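Ricin B-related lectin (Polyporus squamosus, PDB 5MUA) is a galactose-binding, calcium-containing chimerolectin that joins a ricin-B-type beta-trefoil to a papain-like protease domain, the latter bound here to the cysteine protease inhibitor E-64. Local coordinates at residues 179-191 and 253-267. Residues are numbered along the deposited sequence; the frame is centred on the assembly and turned at random. Where two conformers were deposited one is given.
Sequences YLVLTRDQISSIW and FVERGNFSTVTFFEP
Ile-187, on the inward side of helix 184-194, sets two methyl groups against two phenylalanines of the hairpin formed by strands 246-255 and 261-266. Its CD1 lies 3.6 Å from the centroid of the Phe-253 ring and only 6° off the ring normal, a centred CH-pi contact; its CG2 covers one face of Phe-265 nearer the rim. One turn on, Trp-191 has its CG anti to the backbone N (chi1 180°), which brings the indole face against the edge of Phe-265: the planes stand at 80°, an offset edge-to-face pair. The same indole donates from NE1 to Pro-267 O at 2.7 Å, nearly straight, although the donor stands above the carbonyl plane. Phe-215 of helix 208-226 packs on both Trp-191 and Phe-265. Val-181 forms a second tight patch, its CG2 3.7 Å from Val-254 CG2 and also against Phe-259 CE1; nearby, water 1 donates to two buried carbonyls, Leu-182 O and Val-254 O.

The open side belongs to exposed Arg-184 and partly exposed Glu-255 and Arg-256. Arg-184 reaches out on an extended chain to a salt bridge, NH2 to Glu-255 OE2 at 2.9 Å, in its own guanidinium plane but above that of the carboxylate. Thr-263 OG1 holds the same oxygen at 2.7 Å, fixing the acid. Arg-256 grips Val-181 O side-on, from NE at 2.8 Å and NH2 at 3.0 Å, while Thr-183 CG2 covers one guanidinium face; water 2 links Arg-256 NH2 to Gln-186 NE2.

Thr-183, the N-cap residue, and Gln-186 form a capping box at the helix start. Rings and methyls thus fill the middle, while directional polar bonds fix its borders: the salt bridge, the indole bond and the Arg-256 grip.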
ATOM      1  N   TYR B 179      -9.416  -8.389  13.299  1.00 11.34           N
ATOM      2  CA  TYR B 179      -8.220  -7.545  13.317  1.00 12.28           C
ATOM      3  C   TYR B 179      -7.432  -7.638  14.627  1.00 12.63           C
ATOM      4  O   TYR B 179      -8.019  -7.496  15.705  1.00 13.08           O
ATOM      5  CB  TYR B 179      -8.627  -6.095  13.119  1.00 12.13           C
ATOM      6  CG  TYR B 179      -9.109  -5.804  11.754  1.00 12.33           C
ATOM      7  CD1 TYR B 179      -8.235  -5.518  10.753  1.00 12.81           C
ATOM      8  CD2 TYR B 179     -10.489  -5.952  11.419  1.00 13.06           C
ATOM      9  CE1 TYR B 179      -8.670  -5.270   9.452  1.00 11.59           C
ATOM     10  CE2 TYR B 179     -10.942  -5.641  10.138  1.00 13.60           C
ATOM     11  CZ  TYR B 179     -10.008  -5.310   9.153  1.00 13.72           C
ATOM     12  OH  TYR B 179     -10.427  -5.051   7.882  1.00 11.95           O
ATOM     13  N   LEU B 180      -6.112  -7.722  14.520  1.00 11.96           N
ATOM     14  CA  LEU B 180      -5.196  -7.429  15.642  1.00 11.63           C
ATOM     15  C   LEU B 180      -5.013  -5.928  15.757  1.00 13.16           C
ATOM     16  O   LEU B 180      -4.779  -5.224  14.764  1.00 12.15           O
ATOM     17  CB  LEU B 180      -3.843  -8.089  15.511  1.00 12.15           C
ATOM     18  CG  LEU B 180      -2.772  -7.744  16.571  1.00 12.34           C
ATOM     19  CD1 LEU B 180      -3.316  -8.273  17.917  1.00 13.55           C
ATOM     20  CD2 LEU B 180      -1.472  -8.467  16.200  1.00 13.47           C
ATOM     21  N   VAL B 181      -5.155  -5.442  16.964  1.00 11.99           N
ATOM     22  CA  VAL B 181      -4.938  -4.022  17.256  1.00 13.80           C
ATOM     23  C   VAL B 181      -3.489  -3.938  17.721  1.00 12.94           C
ATOM     24  O   VAL B 181      -3.088  -4.533  18.728  1.00 14.05           O
ATOM     25  CB  VAL B 181      -5.900  -3.506  18.366  1.00 13.36           C
ATOM     26  CG1 VAL B 181      -5.539  -2.098  18.831  1.00 12.69           C
ATOM     27  CG2 VAL B 181      -7.351  -3.564  17.928  1.00 13.91           C
ATOM     28  N   LEU B 182      -2.680  -3.156  16.990  1.00 12.68           N
ATOM     29  CA  LEU B 182      -1.280  -3.007  17.306  1.00 12.78           C
ATOM     30  C   LEU B 182      -1.048  -1.995  18.396  1.00 13.05           C
ATOM     31  O   LEU B 182      -1.845  -1.079  18.568  1.00 12.86           O
ATOM     32  CB  LEU B 182      -0.525  -2.493  16.059  1.00 13.45           C
ATOM     33  CG  LEU B 182      -0.633  -3.516  14.919  1.00 13.94           C
ATOM     34  CD1 LEU B 182      -0.073  -2.834  13.687  1.00 14.09           C
ATOM     35  CD2 LEU B 182       0.115  -4.823  15.202  1.00 14.58           C
ATOM     36  N   THR B 183       0.110  -2.104  19.032  1.00 14.29           N
ATOM     37  CA  THR B 183       0.565  -1.084  19.966  1.00 14.12           C
ATOM     38  C   THR B 183       1.256   0.038  19.220  1.00 15.23           C
ATOM     39  O   THR B 183       1.691  -0.094  18.059  1.00 14.31           O
ATOM     40  CB  THR B 183       1.596  -1.634  20.972  1.00 15.12           C
ATOM     41  OG1 THR B 183       2.767  -2.072  20.293  1.00 13.72           O
ATOM     42  CG2 THR B 183       1.004  -2.842  21.816  1.00 14.59           C
ATOM     43  N   ARG B 184       1.389   1.154  19.945  1.00 15.95           N
ATOM     44  CA  ARG B 184       2.206   2.238  19.404  1.00 16.89           C
ATOM     45  C   ARG B 184       3.628   1.877  19.146  1.00 15.02           C
ATOM     46  O   ARG B 184       4.247   2.281  18.144  1.00 14.07           O
ATOM     47  CB  ARG B 184       2.037   3.521  20.251  1.00 16.82           C
ATOM     48  CG  ARG B 184       0.706   4.162  19.939  1.00 16.14           C
ATOM     49  CD  ARG B 184       0.592   5.560  20.511  1.00 18.04           C
ATOM     50  NE  ARG B 184      -0.777   6.083  20.490  1.00 18.27           N
ATOM     51  CZ  ARG B 184      -1.093   7.368  20.735  1.00 22.33           C
ATOM     52  NH1 ARG B 184      -0.134   8.291  20.953  1.00 20.62           N
ATOM     53  NH2 ARG B 184      -2.364   7.740  20.766  1.00 25.31           N
ATOM     54  N   ASP B 185       4.211   1.074  20.009  1.00 15.85           N
ATOM     55  CA  ASP B 185       5.561   0.652  19.769  1.00 15.32           C
ATOM     56  C   ASP B 185       5.671  -0.091  18.497  1.00 15.55           C
ATOM     57  O   ASP B 185       6.633   0.082  17.734  1.00 15.27           O
ATOM     58  CB  ASP B 185       6.062  -0.203  20.936  1.00 16.61           C
ATOM     59  CG  ASP B 185       6.401   0.627  22.186  1.00 20.14           C
ATOM     60  OD1 ASP B 185       6.590   1.833  22.131  1.00 18.27           O
ATOM     61  OD2 ASP B 185       6.519  -0.001  23.258  1.00 22.37           O
ATOM     62  N   GLN B 186       4.678  -0.941  18.225  1.00 15.00           N
ATOM     63  CA  GLN B 186       4.728  -1.737  17.032  1.00 15.35           C
ATOM     64  C   GLN B 186       4.524  -0.890  15.755  1.00 13.35           C
ATOM     65  O   GLN B 186       5.296  -1.050  14.803  1.00 15.92           O
ATOM     66  CB  GLN B 186       3.680  -2.831  17.085  1.00 17.00           C
ATOM     67  CG  GLN B 186       4.043  -3.941  18.099  1.00 15.63           C
ATOM     68  CD  GLN B 186       2.834  -4.758  18.509  1.00 15.40           C
ATOM     69  OE1 GLN B 186       1.689  -4.368  18.247  1.00 14.76           O
ATOM     70  NE2 GLN B 186       3.066  -5.849  19.200  1.00 13.52           N
ATOM     71  N   ILE B 187       3.523  -0.015  15.777  1.00 13.63           N
ATOM     72  CA  ILE B 187       3.246   0.908  14.686  1.00 13.42           C
ATOM     73  C   ILE B 187       4.469   1.721  14.420  1.00 14.67           C
ATOM     74  O   ILE B 187       4.942   1.817  13.286  1.00 13.29           O
ATOM     75  CB  ILE B 187       2.037   1.797  14.979  1.00 13.68           C
ATOM     76  CG1 ILE B 187       0.756   0.911  14.951  1.00 14.61           C
ATOM     77  CG2 ILE B 187       1.841   2.845  13.908  1.00 14.57           C
ATOM     78  CD1 ILE B 187      -0.337   1.556  15.776  1.00 15.29           C
ATOM     79  N   SER B 188       5.012   2.337  15.451  1.00 14.51           N
ATOM     80  CA  SER B 188       6.218   3.085  15.267  1.00 15.80           C
ATOM     81  C   SER B 188       7.422   2.308  14.741  1.00 16.02           C
ATOM     82  O   SER B 188       8.190   2.858  13.941  1.00 17.15           O
ATOM     83  CB  SER B 188       6.561   3.849  16.540  1.00 17.19           C
ATOM     84  OG  SER B 188       5.608   4.866  16.693  1.00 17.94           O
ATOM     85  N   SER B 189       7.613   1.057  15.146  1.00 15.33           N
ATOM     86  CA  SER B 189       8.754   0.280  14.681  0.80 16.65           C
ATOM     87  C   SER B 189       8.584  -0.024  13.171  1.00 16.32           C
ATOM     88  O   SER B 189       9.523   0.045  12.420  1.00 17.18           O
ATOM     89  CB  SER B 189       9.006  -0.999  15.532  0.80 17.30           C
ATOM     90  OG  SER B 189       8.091  -2.014  15.184  0.80 19.96           O
ATOM     91  N   ILE B 190       7.368  -0.303  12.753  1.00 15.45           N
ATOM     92  CA  ILE B 190       7.062  -0.533  11.304  1.00 14.56           C
ATOM     93  C   ILE B 190       7.359   0.733  10.520  1.00 14.98           C
ATOM     94  O   ILE B 190       7.917   0.674   9.451  1.00 14.49           O
ATOM     95  CB  ILE B 190       5.584  -0.991  11.073  1.00 14.92           C
ATOM     96  CG1 ILE B 190       5.353  -2.347  11.702  1.00 16.09           C
ATOM     97  CG2 ILE B 190       5.245  -1.103   9.550  1.00 16.79           C
ATOM     98  CD1 ILE B 190       3.873  -2.654  11.978  1.00 16.24           C
ATOM     99  N   TRP B 191       6.932   1.872  11.059  1.00 13.76           N
ATOM    100  CA  TRP B 191       7.080   3.151  10.416  1.00 13.60           C
ATOM    101  C   TRP B 191       8.563   3.516  10.309  1.00 14.95           C
ATOM    102  O   TRP B 191       9.015   3.913   9.233  1.00 14.59           O
ATOM    103  CB  TRP B 191       6.279   4.253  11.140  1.00 13.40           C
ATOM    104  CG  TRP B 191       6.486   5.555  10.413  1.00 13.34           C
ATOM    105  CD1 TRP B 191       5.835   5.954   9.335  1.00 13.96           C
ATOM    106  CD2 TRP B 191       7.434   6.579  10.730  1.00 14.34           C
ATOM    107  NE1 TRP B 191       6.288   7.188   8.907  1.00 14.97           N
ATOM    108  CE2 TRP B 191       7.295   7.583   9.748  1.00 15.14           C
ATOM    109  CE3 TRP B 191       8.416   6.726  11.718  1.00 18.04           C
ATOM    110  CZ2 TRP B 191       8.062   8.737   9.751  1.00 17.14           C
ATOM    111  CZ3 TRP B 191       9.203   7.909  11.727  1.00 17.75           C
ATOM    112  CH2 TRP B 191       9.015   8.884  10.742  1.00 17.30           C
ATOM    113  N   PHE B 253      -6.100   4.239  13.493  1.00 12.79           N
ATOM    114  CA  PHE B 253      -6.032   3.050  14.291  1.00 13.63           C
ATOM    115  C   PHE B 253      -7.058   3.157  15.422  1.00 14.86           C
ATOM    116  O   PHE B 253      -7.652   4.245  15.691  1.00 13.88           O
ATOM    117  CB  PHE B 253      -4.631   2.962  14.945  1.00 13.73           C
ATOM    118  CG  PHE B 253      -3.500   2.809  13.961  1.00 13.24           C
ATOM    119  CD1 PHE B 253      -3.216   1.565  13.400  1.00 13.79           C
ATOM    120  CD2 PHE B 253      -2.729   3.871  13.613  1.00 15.30           C
ATOM    121  CE1 PHE B 253      -2.225   1.426  12.417  1.00 14.20           C
ATOM    122  CE2 PHE B 253      -1.701   3.744  12.677  1.00 14.03           C
ATOM    123  CZ  PHE B 253      -1.446   2.518  12.090  1.00 14.12           C
ATOM    124  N   VAL B 254      -7.211   2.042  16.128  1.00 14.95           N
ATOM    125  CA  VAL B 254      -7.898   2.088  17.432  1.00 15.20           C
ATOM    126  C   VAL B 254      -6.897   1.723  18.454  1.00 15.25           C
ATOM    127  O   VAL B 254      -5.869   1.143  18.173  1.00 14.19           O
ATOM    128  CB  VAL B 254      -9.212   1.261  17.522  1.00 16.51           C
ATOM    129  CG1 VAL B 254     -10.181   1.634  16.427  1.00 17.08           C
ATOM    130  CG2 VAL B 254      -8.982  -0.222  17.449  1.00 16.33           C
ATOM    131  N   GLU B 255      -7.186   2.119  19.690  1.00 18.53           N
ATOM    132  CA  GLU B 255      -6.234   2.048  20.775  1.00 19.48           C
ATOM    133  C   GLU B 255      -6.476   0.750  21.528  1.00 19.67           C
ATOM    134  O   GLU B 255      -7.604   0.410  21.818  1.00 18.97           O
ATOM    135  CB  GLU B 255      -6.485   3.224  21.770  1.00 21.56           C
ATOM    136  CG  GLU B 255      -6.061   4.609  21.275  1.00 23.09           C
ATOM    137  CD  GLU B 255      -4.565   4.714  21.202  1.00 26.13           C
ATOM    138  OE1 GLU B 255      -3.859   4.130  22.042  1.00 27.05           O
ATOM    139  OE2 GLU B 255      -4.079   5.404  20.343  1.00 24.36           O
ATOM    140  N   ARG B 256      -5.402   0.082  21.910  1.00 19.82           N
ATOM    141  CA  ARG B 256      -5.537  -1.021  22.848  1.00 23.19           C
ATOM    142  C   ARG B 256      -6.170  -0.745  24.170  1.00 22.90           C
ATOM    143  O   ARG B 256      -6.942  -1.568  24.646  1.00 22.82           O
ATOM    144  CB  ARG B 256      -4.235  -1.713  23.066  1.00 26.38           C
ATOM    145  CG  ARG B 256      -4.326  -3.005  22.293  1.00 23.66           C
ATOM    146  CD  ARG B 256      -3.140  -3.738  22.588  1.00 20.65           C
ATOM    147  NE  ARG B 256      -2.675  -4.496  21.465  1.00 17.30           N
ATOM    148  CZ  ARG B 256      -1.619  -5.266  21.583  1.00 16.33           C
ATOM    149  NH1 ARG B 256      -1.069  -5.391  22.816  1.00 14.84           N
ATOM    150  NH2 ARG B 256      -1.199  -5.959  20.538  1.00 15.34           N
ATOM    151  N   GLY B 257      -5.891   0.417  24.727  1.00 20.99           N
ATOM    152  CA  GLY B 257      -6.519   0.790  26.044  1.00 22.11           C
ATOM    153  C   GLY B 257      -7.960   1.155  25.918  1.00 23.43           C
ATOM    154  O   GLY B 257      -8.700   1.199  26.908  1.00 26.97           O
ATOM    155  N   ASN B 258      -8.414   1.460  24.701  1.00 20.62           N
ATOM    156  CA  ASN B 258      -9.799   1.785  24.506  1.00 21.63           C
ATOM    157  C   ASN B 258     -10.155   1.646  23.049  1.00 21.61           C
ATOM    158  O   ASN B 258      -9.868   2.559  22.234  1.00 20.53           O
ATOM    159  CB  ASN B 258     -10.084   3.228  24.930  1.00 24.35           C
ATOM    160  CG  ASN B 258     -11.557   3.589  24.818  1.00 26.89           C
ATOM    161  OD1 ASN B 258     -12.407   2.891  24.216  1.00 24.63           O
ATOM    162  ND2 ASN B 258     -11.880   4.690  25.430  1.00 33.18           N
ATOM    163  N   PHE B 259     -10.851   0.563  22.736  1.00 18.88           N
ATOM    164  CA  PHE B 259     -11.018   0.194  21.356  1.00 18.63           C
ATOM    165  C   PHE B 259     -12.000   1.138  20.660  1.00 19.62           C
ATOM    166  O   PHE B 259     -12.083   1.093  19.457  1.00 18.24           O
ATOM    167  CB  PHE B 259     -11.570  -1.208  21.243  1.00 18.98           C
ATOM    168  CG  PHE B 259     -10.634  -2.293  21.670  1.00 19.47           C
ATOM    169  CD1 PHE B 259      -9.371  -2.401  21.122  1.00 19.77           C
ATOM    170  CD2 PHE B 259     -11.090  -3.313  22.517  1.00 20.92           C
ATOM    171  CE1 PHE B 259      -8.519  -3.452  21.456  1.00 21.07           C
ATOM    172  CE2 PHE B 259     -10.253  -4.363  22.843  1.00 21.66           C
ATOM    173  CZ  PHE B 259      -8.966  -4.432  22.313  1.00 21.33           C
ATOM    174  N   SER B 260     -12.737   1.937  21.412  1.00 21.00           N
ATOM    175  CA  SER B 260     -13.666   2.920  20.834  0.50 19.80           C
ATOM    176  C   SER B 260     -12.963   4.209  20.443  1.00 19.72           C
ATOM    177  O   SER B 260     -13.554   5.059  19.796  1.00 19.99           O
ATOM    178  CB  SER B 260     -14.788   3.235  21.819  0.50 20.77           C
ATOM    179  OG  SER B 260     -15.608   2.127  21.968  0.50 19.73           O
ATOM    180  N   THR B 261     -11.697   4.377  20.790  1.00 17.27           N
ATOM    181  CA  THR B 261     -10.991   5.614  20.456  1.00 18.13           C
ATOM    182  C   THR B 261     -10.319   5.416  19.078  1.00 15.37           C
ATOM    183  O   THR B 261      -9.463   4.532  18.964  1.00 16.69           O
ATOM    184  CB  THR B 261      -9.877   5.907  21.491  1.00 20.23           C
ATOM    185  OG1 THR B 261     -10.471   5.991  22.794  1.00 23.63           O
ATOM    186  CG2 THR B 261      -9.093   7.208  21.207  1.00 22.12           C
ATOM    187  N   VAL B 262     -10.652   6.262  18.102  1.00 15.37           N
ATOM    188  CA  VAL B 262      -9.915   6.336  16.838  1.00 15.34           C
ATOM    189  C   VAL B 262      -8.747   7.331  16.972  1.00 16.33           C
ATOM    190  O   VAL B 262      -8.945   8.480  17.339  1.00 18.13           O
ATOM    191  CB  VAL B 262     -10.856   6.642  15.673  1.00 15.89           C
ATOM    192  CG1 VAL B 262     -10.029   6.695  14.415  1.00 15.41           C
ATOM    193  CG2 VAL B 262     -11.983   5.580  15.573  1.00 17.11           C
ATOM    194  N   THR B 263      -7.536   6.883  16.704  1.00 14.69           N
ATOM    195  CA  THR B 263      -6.350   7.708  16.794  1.00 15.71           C
ATOM    196  C   THR B 263      -5.824   7.870  15.358  1.00 15.90           C
ATOM    197  O   THR B 263      -5.961   6.967  14.561  1.00 14.56           O
ATOM    198  CB  THR B 263      -5.305   7.047  17.660  1.00 18.12           C
ATOM    199  OG1 THR B 263      -5.842   6.967  18.983  1.00 21.99           O
ATOM    200  CG2 THR B 263      -4.070   7.927  17.811  1.00 20.34           C
ATOM    201  N   PHE B 264      -5.226   9.025  15.067  1.00 14.53           N
ATOM    202  CA  PHE B 264      -4.742   9.320  13.720  1.00 12.91           C
ATOM    203  C   PHE B 264      -3.232   9.344  13.733  1.00 13.87           C
ATOM    204  O   PHE B 264      -2.540   9.594  14.763  1.00 14.96           O
ATOM    205  CB  PHE B 264      -5.414  10.575  13.191  1.00 14.19           C
ATOM    206  CG  PHE B 264      -6.874  10.543  13.319  1.00 14.92           C
ATOM    207  CD1 PHE B 264      -7.664   9.953  12.335  1.00 14.93           C
ATOM    208  CD2 PHE B 264      -7.494  11.025  14.473  1.00 16.43           C
ATOM    209  CE1 PHE B 264      -9.039   9.898  12.464  1.00 15.69           C
ATOM    210  CE2 PHE B 264      -8.880  10.930  14.642  1.00 16.11           C
ATOM    211  CZ  PHE B 264      -9.660  10.377  13.639  1.00 17.48           C
ATOM    212  N   PHE B 265      -2.683   9.004  12.565  1.00 13.34           N
ATOM    213  CA  PHE B 265      -1.292   8.787  12.389  1.00 12.47           C
ATOM    214  C   PHE B 265      -0.829   9.473  11.087  1.00 13.50           C
ATOM    215  O   PHE B 265      -1.472   9.342  10.033  1.00 13.21           O
ATOM    216  CB  PHE B 265      -0.979   7.292  12.368  1.00 14.39           C
ATOM    217  CG  PHE B 265       0.509   6.971  12.258  1.00 14.01           C
ATOM    218  CD1 PHE B 265       1.337   7.051  13.376  1.00 14.69           C
ATOM    219  CD2 PHE B 265       1.085   6.598  11.051  1.00 14.76           C
ATOM    220  CE1 PHE B 265       2.682   6.726  13.299  1.00 15.79           C
ATOM    221  CE2 PHE B 265       2.444   6.291  10.956  1.00 15.18           C
ATOM    222  CZ  PHE B 265       3.247   6.352  12.066  1.00 15.81           C
ATOM    223  N   GLU B 266       0.231  10.265  11.203  1.00 12.28           N
ATOM    224  CA  GLU B 266       0.796  10.991  10.070  1.00 13.13           C
ATOM    225  C   GLU B 266       1.981  10.209   9.504  1.00 12.74           C
ATOM    226  O   GLU B 266       3.062  10.231  10.085  1.00 12.78           O
ATOM    227  CB  GLU B 266       1.210  12.401  10.484  1.00 12.90           C
ATOM    228  CG  GLU B 266       1.983  13.156   9.420  1.00 13.16           C
ATOM    229  CD  GLU B 266       1.188  13.120   8.126  1.00 15.01           C
ATOM    230  OE1 GLU B 266       1.638  12.466   7.219  1.00 16.76           O
ATOM    231  OE2 GLU B 266       0.138  13.751   8.100  1.00 14.84           O
ATOM    232  N   PRO B 267       1.830   9.528   8.331  1.00 12.93           N
ATOM    233  CA  PRO B 267       2.905   8.670   7.873  1.00 12.58           C
ATOM    234  C   PRO B 267       4.136   9.427   7.280  1.00 12.57           C
ATOM    235  O   PRO B 267       5.145   8.800   7.045  1.00 13.51           O
ATOM    236  CB  PRO B 267       2.226   7.825   6.755  1.00 13.52           C
ATOM    237  CG  PRO B 267       1.161   8.710   6.258  1.00 13.80           C
ATOM    238  CD  PRO B 267       0.611   9.333   7.522  1.00 13.23           C
TER
HETATM  239  O   HOH W   1      -3.432   0.361  17.004  1.00 20.80           O
HETATM  240  O   HOH W   2       1.337  -6.924  21.271  1.00 12.99           O